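Dachshund homolog 1 (Homo sapiens, PDB 1L8R) acts as a nuclear transcription factor in organogenesis, its DACHbox-N domain carrying a DNA-binding motif like that of forkhead/winged-helix proteins. Local coordinates at residues R68-G72 with L73-Q77; F20-G24 with C25-C29; G43-H46 with T47-T50. One frame throughout, in Å; residues are numbered along the deposited sequence.

Interaction 1: R68-G72 with L73-Q77; sequences RILRG and LGAIQ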
ATOM      1  N   ARG A  68      -9.350  -9.839   1.236  1.00 11.99           N
ATOM      2  CA  ARG A  68      -9.493 -11.116   0.549  1.00 11.97           C
ATOM      3  C   ARG A  68      -9.072 -11.028  -0.921  1.00 12.30           C
ATOM      4  O   ARG A  68      -8.433 -11.939  -1.446  1.00 12.90           O
ATOM      5  CB  ARG A  68     -10.935 -11.615   0.661  1.00 16.10           C
ATOM      6  CG  ARG A  68     -11.355 -11.916   2.092  1.00 20.49           C
ATOM      7  CD  ARG A  68     -12.769 -12.458   2.141  1.00 24.24           C
ATOM      8  NE  ARG A  68     -12.884 -13.700   1.386  1.00 27.54           N
ATOM      9  CZ  ARG A  68     -14.021 -14.364   1.205  1.00 31.56           C
ATOM     10  NH1 ARG A  68     -15.152 -13.903   1.729  1.00 32.03           N
ATOM     11  NH2 ARG A  68     -14.028 -15.486   0.494  1.00 32.04           N
ATOM     12  N   ILE A  69      -9.427  -9.932  -1.585  1.00 10.57           N
ATOM     13  CA  ILE A  69      -9.046  -9.767  -2.987  1.00 11.34           C
ATOM     14  C   ILE A  69      -7.523  -9.658  -3.101  1.00 11.02           C
ATOM     15  O   ILE A  69      -6.908 -10.296  -3.958  1.00 11.88           O
ATOM     16  CB  ILE A  69      -9.708  -8.508  -3.602  1.00  9.24           C
ATOM     17  CG1 ILE A  69     -11.207  -8.757  -3.786  1.00 11.79           C
ATOM     18  CG2 ILE A  69      -9.057  -8.169  -4.951  1.00  9.49           C
ATOM     19  CD1 ILE A  69     -12.006  -7.504  -4.041  1.00 11.69           C
ATOM     20  N   LEU A  70      -6.908  -8.871  -2.227  1.00 10.81           N
ATOM     21  CA  LEU A  70      -5.460  -8.696  -2.270  1.00  9.95           C
ATOM     22  C   LEU A  70      -4.749 -10.017  -2.013  1.00 12.33           C
ATOM     23  O   LEU A  70      -3.717 -10.297  -2.618  1.00 11.00           O
ATOM     24  CB  LEU A  70      -5.026  -7.639  -1.255  1.00 10.18           C
ATOM     25  CG  LEU A  70      -5.577  -6.243  -1.575  1.00  8.30           C
ATOM     26  CD1 LEU A  70      -5.349  -5.298  -0.424  1.00 10.95           C
ATOM     27  CD2 LEU A  70      -4.890  -5.723  -2.837  1.00 11.61           C
ATOM     28  N   ARG A  71      -5.298 -10.838  -1.122  1.00 12.78           N
ATOM     29  CA  ARG A  71      -4.679 -12.138  -0.868  1.00 15.99           C
ATOM     30  C   ARG A  71      -4.808 -13.025  -2.111  1.00 16.16           C
ATOM     31  O   ARG A  71      -3.870 -13.741  -2.482  1.00 16.23           O
ATOM     32  CB  ARG A  71      -5.340 -12.833   0.326  1.00 18.30           C
ATOM     33  CG  ARG A  71      -5.004 -12.208   1.660  1.00 21.46           C
ATOM     34  CD  ARG A  71      -5.168 -13.227   2.778  1.00 25.33           C
ATOM     35  NE  ARG A  71      -6.498 -13.826   2.797  1.00 26.71           N
ATOM     36  CZ  ARG A  71      -7.398 -13.616   3.752  1.00 28.02           C
ATOM     37  NH1 ARG A  71      -7.111 -12.819   4.771  1.00 27.44           N
ATOM     38  NH2 ARG A  71      -8.581 -14.213   3.692  1.00 28.54           N
ATOM     39  N   GLY A  72      -5.969 -12.960  -2.757  1.00 16.00           N
ATOM     40  CA  GLY A  72      -6.213 -13.757  -3.947  1.00 17.11           C
ATOM     41  C   GLY A  72      -5.332 -13.364  -5.117  1.00 17.03           C
ATOM     42  O   GLY A  72      -4.970 -14.210  -5.935  1.00 17.35           O
ATOM     43  N   LEU A  73      -4.989 -12.080  -5.188  1.00 16.38           N
ATOM     44  CA  LEU A  73      -4.149 -11.533  -6.254  1.00 16.71           C
ATOM     45  C   LEU A  73      -2.676 -11.741  -5.977  1.00 17.65           C
ATOM     46  O   LEU A  73      -1.840 -11.498  -6.847  1.00 18.62           O
ATOM     47  CB  LEU A  73      -4.390 -10.026  -6.399  1.00 18.49           C
ATOM     48  CG  LEU A  73      -5.716  -9.530  -6.967  1.00 18.51           C
ATOM     49  CD1 LEU A  73      -5.826  -8.034  -6.756  1.00 20.01           C
ATOM     50  CD2 LEU A  73      -5.797  -9.866  -8.449  1.00 22.01           C
ATOM     51  N   GLY A  74      -2.360 -12.166  -4.759  1.00 16.13           N
ATOM     52  CA  GLY A  74      -0.975 -12.369  -4.384  1.00 16.66           C
ATOM     53  C   GLY A  74      -0.318 -11.076  -3.934  1.00 16.25           C
ATOM     54  O   GLY A  74       0.894 -11.045  -3.707  1.00 16.15           O
ATOM     55  N   ALA A  75      -1.108 -10.007  -3.811  1.00 14.59           N
ATOM     56  CA  ALA A  75      -0.597  -8.707  -3.377  1.00 14.01           C
ATOM     57  C   ALA A  75      -0.083  -8.785  -1.946  1.00 14.77           C
ATOM     58  O   ALA A  75       0.886  -8.114  -1.583  1.00 16.65           O
ATOM     59  CB  ALA A  75      -1.683  -7.645  -3.495  1.00 16.47           C
ATOM     60  N   ILE A  76      -0.768  -9.579  -1.128  1.00 12.40           N
ATOM     61  CA  ILE A  76      -0.363  -9.820   0.256  1.00 13.58           C
ATOM     62  C   ILE A  76      -0.345 -11.341   0.433  1.00 12.02           C
ATOM     63  O   ILE A  76      -0.988 -12.072  -0.334  1.00 12.35           O
ATOM     64  CB  ILE A  76      -1.341  -9.179   1.281  1.00 13.22           C
ATOM     65  CG1 ILE A  76      -2.782  -9.608   0.975  1.00 14.68           C
ATOM     66  CG2 ILE A  76      -1.187  -7.660   1.264  1.00 13.72           C
ATOM     67  CD1 ILE A  76      -3.799  -9.132   2.019  1.00 13.04           C
ATOM     68  N   GLN A  77       0.394 -11.814   1.430  1.00 13.61           N
ATOM     69  CA  GLN A  77       0.518 -13.245   1.684  1.00 16.19           C
ATOM     70  C   GLN A  77      -0.751 -13.894   2.236  1.00 18.07           C
ATOM     71  O   GLN A  77      -1.567 -13.242   2.883  1.00 18.34           O
ATOM     72  CB  GLN A  77       1.701 -13.499   2.618  1.00 18.12           C
ATOM     73  CG  GLN A  77       3.047 -13.240   1.959  1.00 20.73           C
ATOM     74  CD  GLN A  77       3.304 -14.170   0.785  1.00 24.13           C
ATOM     75  OE1 GLN A  77       3.465 -15.380   0.959  1.00 24.25           O
ATOM     76  NE2 GLN A  77       3.339 -13.610  -0.421  1.00 27.10           N
TER
HETATM   77  O   HOH W   1      -1.442 -14.415  -1.572  1.00 30.62           O
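Arg-71 and Ile-76 cross obliquely where helix 64-73 ends, with Arg-71 CG 3.3 Å from Ile-76 CD1. Ile-76 CG1 stands between its own backbone N and carbonyl carbon (chi1 52°), which turns the branch back toward the helix and brings it within 3.7 Å of Leu-70 CB. Ile-69 and Leu-73, a turn apart, run alongside one another, Ile-69 CG2 meeting Leu-73 CD1 at 3.7 Å. Leu-70 CD2 closes on Ala-75 CB at 3.8 Å, an apolar pair across a Schellman motif.

The evidence for that motif is the positive phi of Gly-74 (84°) together with two bonds back into the last turn: Gly-74 N donates to Arg-71 O from above the carbonyl plane, and Ala-75 N weakly to Leu-70 O. A CB at Gly-74 would press on the carbonyl O of Leu-73, so glycine suits the position. Leu-73 N still makes a helical bond to Ile-69 O (2.9 Å), and Ile-76 N adds a weak one to Leu-70 O. A water donates to both Arg-71 O and Ile-76 O, at 2.7 Å each.

Arg-71 divides its chemistry: its CB and CG lie against Ile-76, CD passes Gln-77 O, and NH1 bonds to Val-80 O. The implication is a helix end closed by aliphatic contact, with backbone N-H groups meeting Ile-69 O, Leu-70 O (weakly) and Arg-71 O, the last also held by the water.

Interaction 2: F20-G24 with C25-C29; sequences FTVEG and CELIC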
ATOM      1  N   PHE A  20      -7.233   0.386  -5.057  1.00 12.13           N
ATOM      2  CA  PHE A  20      -8.666   0.576  -4.823  1.00 11.43           C
ATOM      3  C   PHE A  20      -8.835   2.083  -4.752  1.00 11.53           C
ATOM      4  O   PHE A  20      -7.965   2.785  -4.234  1.00 12.44           O
ATOM      5  CB  PHE A  20      -9.137  -0.020  -3.489  1.00 10.16           C
ATOM      6  CG  PHE A  20      -9.181  -1.514  -3.470  1.00  6.83           C
ATOM      7  CD1 PHE A  20     -10.175  -2.215  -4.147  1.00  7.17           C
ATOM      8  CD2 PHE A  20      -8.193  -2.229  -2.809  1.00  9.52           C
ATOM      9  CE1 PHE A  20     -10.183  -3.609  -4.170  1.00  8.92           C
ATOM     10  CE2 PHE A  20      -8.183  -3.624  -2.823  1.00  7.02           C
ATOM     11  CZ  PHE A  20      -9.176  -4.323  -3.503  1.00  8.16           C
ATOM     12  N   THR A  21      -9.940   2.594  -5.284  1.00 10.59           N
ATOM     13  CA  THR A  21     -10.178   4.025  -5.205  1.00 11.87           C
ATOM     14  C   THR A  21     -11.172   4.260  -4.074  1.00 12.35           C
ATOM     15  O   THR A  21     -12.334   3.860  -4.154  1.00 15.54           O
ATOM     16  CB  THR A  21     -10.714   4.556  -6.524  1.00 11.37           C
ATOM     17  OG1 THR A  21      -9.697   4.403  -7.524  1.00 14.68           O
ATOM     18  CG2 THR A  21     -11.075   6.031  -6.400  1.00 13.94           C
ATOM     19  N   VAL A  22     -10.684   4.909  -3.021  1.00 13.81           N
ATOM     20  CA  VAL A  22     -11.449   5.189  -1.805  1.00 14.00           C
ATOM     21  C   VAL A  22     -11.596   6.690  -1.558  1.00 15.40           C
ATOM     22  O   VAL A  22     -10.616   7.427  -1.610  1.00 13.68           O
ATOM     23  CB  VAL A  22     -10.732   4.556  -0.590  1.00 17.12           C
ATOM     24  CG1 VAL A  22     -11.540   4.766   0.685  1.00 17.36           C
ATOM     25  CG2 VAL A  22     -10.492   3.088  -0.857  1.00 15.41           C
ATOM     26  N   GLU A  23     -12.818   7.138  -1.282  1.00 16.72           N
ATOM     27  CA  GLU A  23     -13.061   8.556  -1.038  1.00 18.39           C
ATOM     28  C   GLU A  23     -12.486   9.425  -2.149  1.00 18.92           C
ATOM     29  O   GLU A  23     -11.882  10.465  -1.876  1.00 18.37           O
ATOM     30  CB  GLU A  23     -12.436   9.006   0.287  1.00 21.77           C
ATOM     31  CG  GLU A  23     -13.221   8.675   1.541  1.00 26.54           C
ATOM     32  CD  GLU A  23     -12.850   9.602   2.692  1.00 28.71           C
ATOM     33  OE1 GLU A  23     -13.331  10.757   2.711  1.00 31.48           O
ATOM     34  OE2 GLU A  23     -12.068   9.191   3.570  1.00 30.96           O
ATOM     35  N   GLY A  24     -12.662   8.988  -3.392  1.00 19.02           N
ATOM     36  CA  GLY A  24     -12.177   9.749  -4.533  1.00 19.88           C
ATOM     37  C   GLY A  24     -10.680   9.777  -4.774  1.00 21.27           C
ATOM     38  O   GLY A  24     -10.197  10.566  -5.586  1.00 22.84           O
ATOM     39  N   CYS A  25      -9.933   8.919  -4.090  1.00 17.73           N
ATOM     40  CA  CYS A  25      -8.488   8.905  -4.278  1.00 17.25           C
ATOM     41  C   CYS A  25      -8.000   7.501  -4.605  1.00 15.07           C
ATOM     42  O   CYS A  25      -8.407   6.532  -3.974  1.00 14.93           O
ATOM     43  CB  CYS A  25      -7.788   9.407  -3.017  1.00 18.41           C
ATOM     44  SG  CYS A  25      -6.029   9.721  -3.247  1.00 26.59           S
ATOM     45  N   GLU A  26      -7.129   7.397  -5.601  1.00 13.72           N
ATOM     46  CA  GLU A  26      -6.587   6.112  -5.996  1.00 13.84           C
ATOM     47  C   GLU A  26      -5.515   5.716  -4.986  1.00 12.73           C
ATOM     48  O   GLU A  26      -4.520   6.421  -4.812  1.00 14.48           O
ATOM     49  CB  GLU A  26      -5.979   6.202  -7.396  1.00 15.73           C
ATOM     50  CG  GLU A  26      -5.560   4.869  -7.969  1.00 21.18           C
ATOM     51  CD  GLU A  26      -5.147   4.973  -9.421  1.00 25.48           C
ATOM     52  OE1 GLU A  26      -6.024   5.245 -10.270  1.00 27.77           O
ATOM     53  OE2 GLU A  26      -3.948   4.787  -9.707  1.00 28.09           O
ATOM     54  N   LEU A  27      -5.719   4.585  -4.328  1.00 13.05           N
ATOM     55  CA  LEU A  27      -4.768   4.120  -3.333  1.00 11.87           C
ATOM     56  C   LEU A  27      -4.185   2.785  -3.746  1.00 14.33           C
ATOM     57  O   LEU A  27      -4.847   1.993  -4.414  1.00 15.44           O
ATOM     58  CB  LEU A  27      -5.466   3.967  -1.986  1.00 12.06           C
ATOM     59  CG  LEU A  27      -6.291   5.157  -1.510  1.00 13.88           C
ATOM     60  CD1 LEU A  27      -6.967   4.784  -0.195  1.00 15.18           C
ATOM     61  CD2 LEU A  27      -5.413   6.388  -1.340  1.00 13.07           C
ATOM     62  N   ILE A  28      -2.939   2.535  -3.364  1.00 12.90           N
ATOM     63  CA  ILE A  28      -2.332   1.265  -3.699  1.00 13.41           C
ATOM     64  C   ILE A  28      -2.007   0.469  -2.442  1.00 13.49           C
ATOM     65  O   ILE A  28      -1.962   1.008  -1.322  1.00 10.90           O
ATOM     66  CB  ILE A  28      -1.062   1.436  -4.592  1.00 14.85           C
ATOM     67  CG1 ILE A  28      -0.001   2.278  -3.885  1.00 16.06           C
ATOM     68  CG2 ILE A  28      -1.458   2.117  -5.907  1.00 15.89           C
ATOM     69  CD1 ILE A  28      -0.293   3.747  -3.886  1.00 23.02           C
ATOM     70  N   CYS A  29      -1.808  -0.826  -2.639  1.00 11.98           N
ATOM     71  CA  CYS A  29      -1.506  -1.748  -1.553  1.00 12.89           C
ATOM     72  C   CYS A  29      -0.124  -1.458  -0.965  1.00 13.32           C
ATOM     73  O   CYS A  29       0.897  -1.679  -1.616  1.00 12.29           O
ATOM     74  CB  CYS A  29      -1.581  -3.170  -2.086  1.00 13.58           C
ATOM     75  SG  CYS A  29      -1.120  -4.410  -0.901  1.00 12.56           S
TER
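Leu-27 meets both Phe-20 and Val-22 across a tight hairpin, and its side chain can be traced atom by atom. CB starts 3.6 Å from Phe-20 O, beside the paired backbone. CG, anti to the carbonyl carbon (chi1 -50°), is still near that oxygen at 4.0 Å. From there CD1 reaches toward the turn and touches Val-22 CB at 3.8 Å, the two side chains crossing at about a right angle. The diagonal contact is possible because Phe-20, Val-22, Cys-25 and Leu-27 all project from one face of the sheet. Leu-27 also packs on Leu-85 and Ser-87 of strand 84-87.

On the other face Thr-21 OG1 lies 4.1 Å from Glu-26 CB, in a non-hydrogen-bonded pair, and the Glu-26 carboxylate goes on to a salt bridge with Arg-88.

The pairs on either side of Thr-21 and Glu-26 are hydrogen-bonded. Phe-20 and Leu-27 exchange N-H...O bonds of 2.9 Å in both directions, and Val-22 and Cys-25 do so at 3.0 Å. In the latter pair Cys-25 N approaches Val-22 O from above the carbonyl plane, as the chain curls into the turn. Between the strands Thr-21 CA also contributes a CA-H...O contact to Cys-25 O at 3.3 Å.

Glu-23 and Gly-24 both have positive phi, making a type I' turn from Val-22 to Cys-25. The short strand segments run at 135° to each other, 45° from strictly antiparallel. This is a two-residue beta hairpin, the turn type that suits the twist of antiparallel strands, here joining strands 15-22 and 25-29 within the antiparallel sheet of the DACHbox-N domain.

Interaction 3: G43-H46 with T47-T50; sequences GGLH and TVYT
Gly-44 O accepts two weak bonds, from Thr-47 N at 3.3 Å and Val-48 N at 3.4 Å, and the chain then enters regular helix, with Tyr-49 N donating to Leu-45 O at 3.0 Å. Gly-44 is the N-cap residue; its phi of 123° would press a CB against the carbonyl O of Gly-43, so a residue with a CB would be hard to fit at these backbone angles.

Leu-45 and Tyr-49, one turn apart, carry the main side-chain contact. Leu-45 CB sets off away from residues 47-50, but with CG anti to the backbone N (chi1 -165°) the end of the side chain comes back to them: CD2 lies within 3.8 Å of Tyr-49 OH, at the phenol end of the ring, and CD1 4.1 Å from Val-48 CG2. The inner part of the same ring has Leu-45 O over one face, 3.5 Å above the plane and offset toward the rim. An alanine here in place of Tyr-49 would probably leave Leu-45 CD2 without the phenol ring beside it and Lys-84 without its cation-pi partner.

His-46 O is gripped twice, by Thr-50 N and by Thr-50 OG1 at 3.0 Å, which approach from opposite faces of the carbonyl plane. The hydroxyl can do this because OG1 sits beside its own backbone N (chi1 -58°), turned back along the helix. The His-46 ring runs close by, with Thr-47 N at its edge.

Toward the rest of the domain, Leu-45 and Val-48 both pack on Phe-34 of helix 30-37, and Tyr-49 reaches Leu-30 of that helix and Lys-84 of strand 84-87.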
ATOM      1  N   GLY A  43      13.847  -2.401   5.423  1.00 44.98           N
ATOM      2  CA  GLY A  43      13.623  -3.645   6.138  1.00 44.07           C
ATOM      3  C   GLY A  43      12.714  -3.488   7.344  1.00 43.63           C
ATOM      4  O   GLY A  43      13.165  -3.107   8.428  1.00 44.49           O
ATOM      5  N   GLY A  44      11.431  -3.779   7.161  1.00 41.83           N
ATOM      6  CA  GLY A  44      10.491  -3.669   8.260  1.00 39.19           C
ATOM      7  C   GLY A  44       9.321  -2.744   7.985  1.00 37.20           C
ATOM      8  O   GLY A  44       9.500  -1.538   7.806  1.00 35.76           O
ATOM      9  N   LEU A  45       8.119  -3.313   7.953  1.00 35.42           N
ATOM     10  CA  LEU A  45       6.910  -2.536   7.713  1.00 33.39           C
ATOM     11  C   LEU A  45       6.607  -1.755   8.982  1.00 32.70           C
ATOM     12  O   LEU A  45       5.884  -0.760   8.959  1.00 31.65           O
ATOM     13  CB  LEU A  45       5.739  -3.465   7.380  1.00 31.98           C
ATOM     14  CG  LEU A  45       4.495  -2.828   6.754  1.00 30.26           C
ATOM     15  CD1 LEU A  45       4.860  -2.212   5.408  1.00 28.82           C
ATOM     16  CD2 LEU A  45       3.420  -3.883   6.570  1.00 29.04           C
ATOM     17  N   HIS A  46       7.166  -2.220  10.096  1.00 31.43           N
ATOM     18  CA  HIS A  46       6.973  -1.566  11.384  1.00 30.91           C
ATOM     19  C   HIS A  46       7.607  -0.178  11.318  1.00 30.29           C
ATOM     20  O   HIS A  46       7.056   0.797  11.834  1.00 30.60           O
ATOM     21  CB  HIS A  46       7.623  -2.404  12.493  1.00 33.26           C
ATOM     22  CG  HIS A  46       7.354  -1.898  13.877  1.00 34.06           C
ATOM     23  ND1 HIS A  46       8.037  -0.839  14.431  1.00 34.47           N
ATOM     24  CD2 HIS A  46       6.469  -2.308  14.820  1.00 35.64           C
ATOM     25  CE1 HIS A  46       7.588  -0.615  15.654  1.00 35.66           C
ATOM     26  NE2 HIS A  46       6.635  -1.494  15.913  1.00 35.55           N
ATOM     27  N   THR A  47       8.762  -0.098  10.665  1.00 28.49           N
ATOM     28  CA  THR A  47       9.474   1.164  10.513  1.00 28.52           C
ATOM     29  C   THR A  47       8.679   2.066   9.579  1.00 27.86           C
ATOM     30  O   THR A  47       8.620   3.279   9.777  1.00 27.26           O
ATOM     31  CB  THR A  47      10.881   0.945   9.925  1.00 29.46           C
ATOM     32  OG1 THR A  47      11.600   0.018  10.750  1.00 32.36           O
ATOM     33  CG2 THR A  47      11.651   2.262   9.866  1.00 30.30           C
ATOM     34  N   VAL A  48       8.069   1.465   8.557  1.00 26.21           N
ATOM     35  CA  VAL A  48       7.256   2.222   7.610  1.00 24.58           C
ATOM     36  C   VAL A  48       6.156   2.947   8.378  1.00 23.50           C
ATOM     37  O   VAL A  48       5.969   4.151   8.215  1.00 21.50           O
ATOM     38  CB  VAL A  48       6.598   1.302   6.548  1.00 24.58           C
ATOM     39  CG1 VAL A  48       5.558   2.082   5.755  1.00 24.91           C
ATOM     40  CG2 VAL A  48       7.657   0.748   5.606  1.00 25.60           C
ATOM     41  N   TYR A  49       5.434   2.212   9.219  1.00 22.41           N
ATOM     42  CA  TYR A  49       4.361   2.810  10.008  1.00 22.53           C
ATOM     43  C   TYR A  49       4.898   3.946  10.879  1.00 22.59           C
ATOM     44  O   TYR A  49       4.246   4.977  11.041  1.00 20.55           O
ATOM     45  CB  TYR A  49       3.689   1.749  10.888  1.00 23.23           C
ATOM     46  CG  TYR A  49       2.850   0.733  10.131  1.00 25.80           C
ATOM     47  CD1 TYR A  49       2.340  -0.392  10.780  1.00 27.82           C
ATOM     48  CD2 TYR A  49       2.545   0.906   8.779  1.00 27.69           C
ATOM     49  CE1 TYR A  49       1.546  -1.321  10.105  1.00 28.59           C
ATOM     50  CE2 TYR A  49       1.753  -0.017   8.093  1.00 27.29           C
ATOM     51  CZ  TYR A  49       1.256  -1.127   8.764  1.00 28.31           C
ATOM     52  OH  TYR A  49       0.462  -2.039   8.104  1.00 27.70           O
ATOM     53  N   THR A  50       6.089   3.758  11.440  1.00 22.77           N
ATOM     54  CA  THR A  50       6.699   4.788  12.274  1.00 23.80           C
ATOM     55  C   THR A  50       6.961   6.049  11.445  1.00 22.31           C
ATOM     56  O   THR A  50       6.630   7.163  11.858  1.00 22.60           O
ATOM     57  CB  THR A  50       8.037   4.308  12.870  1.00 25.59           C
ATOM     58  OG1 THR A  50       7.820   3.110  13.630  1.00 28.42           O
ATOM     59  CG2 THR A  50       8.630   5.378  13.774  1.00 27.34           C
TER

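Overall arrangement
Interactions 1 and 2 share a core although their centres are 16 Å apart: Leu-70 CG lies 3.9 Å from Phe-20 CE2, so the helix that interaction 1 terminates packs on the hairpin of interaction 2. A second junction joins Ile-76 CG2 to Cys-29 SG, also at 3.9 Å, where Cys-29 caps the start of helix 30-37. Interaction 3 touches neither: its centre lies 20 Å from that of interaction 1 and 21 Å from that of interaction 2, with nearest atoms about 8 Å from each, and it lies across the chain's centre from interaction 2. Helix 30-37 bridges the gap, Pro-31 and Gln-32 meeting residues 73-77 and Phe-34 meeting Leu-45 and Val-48.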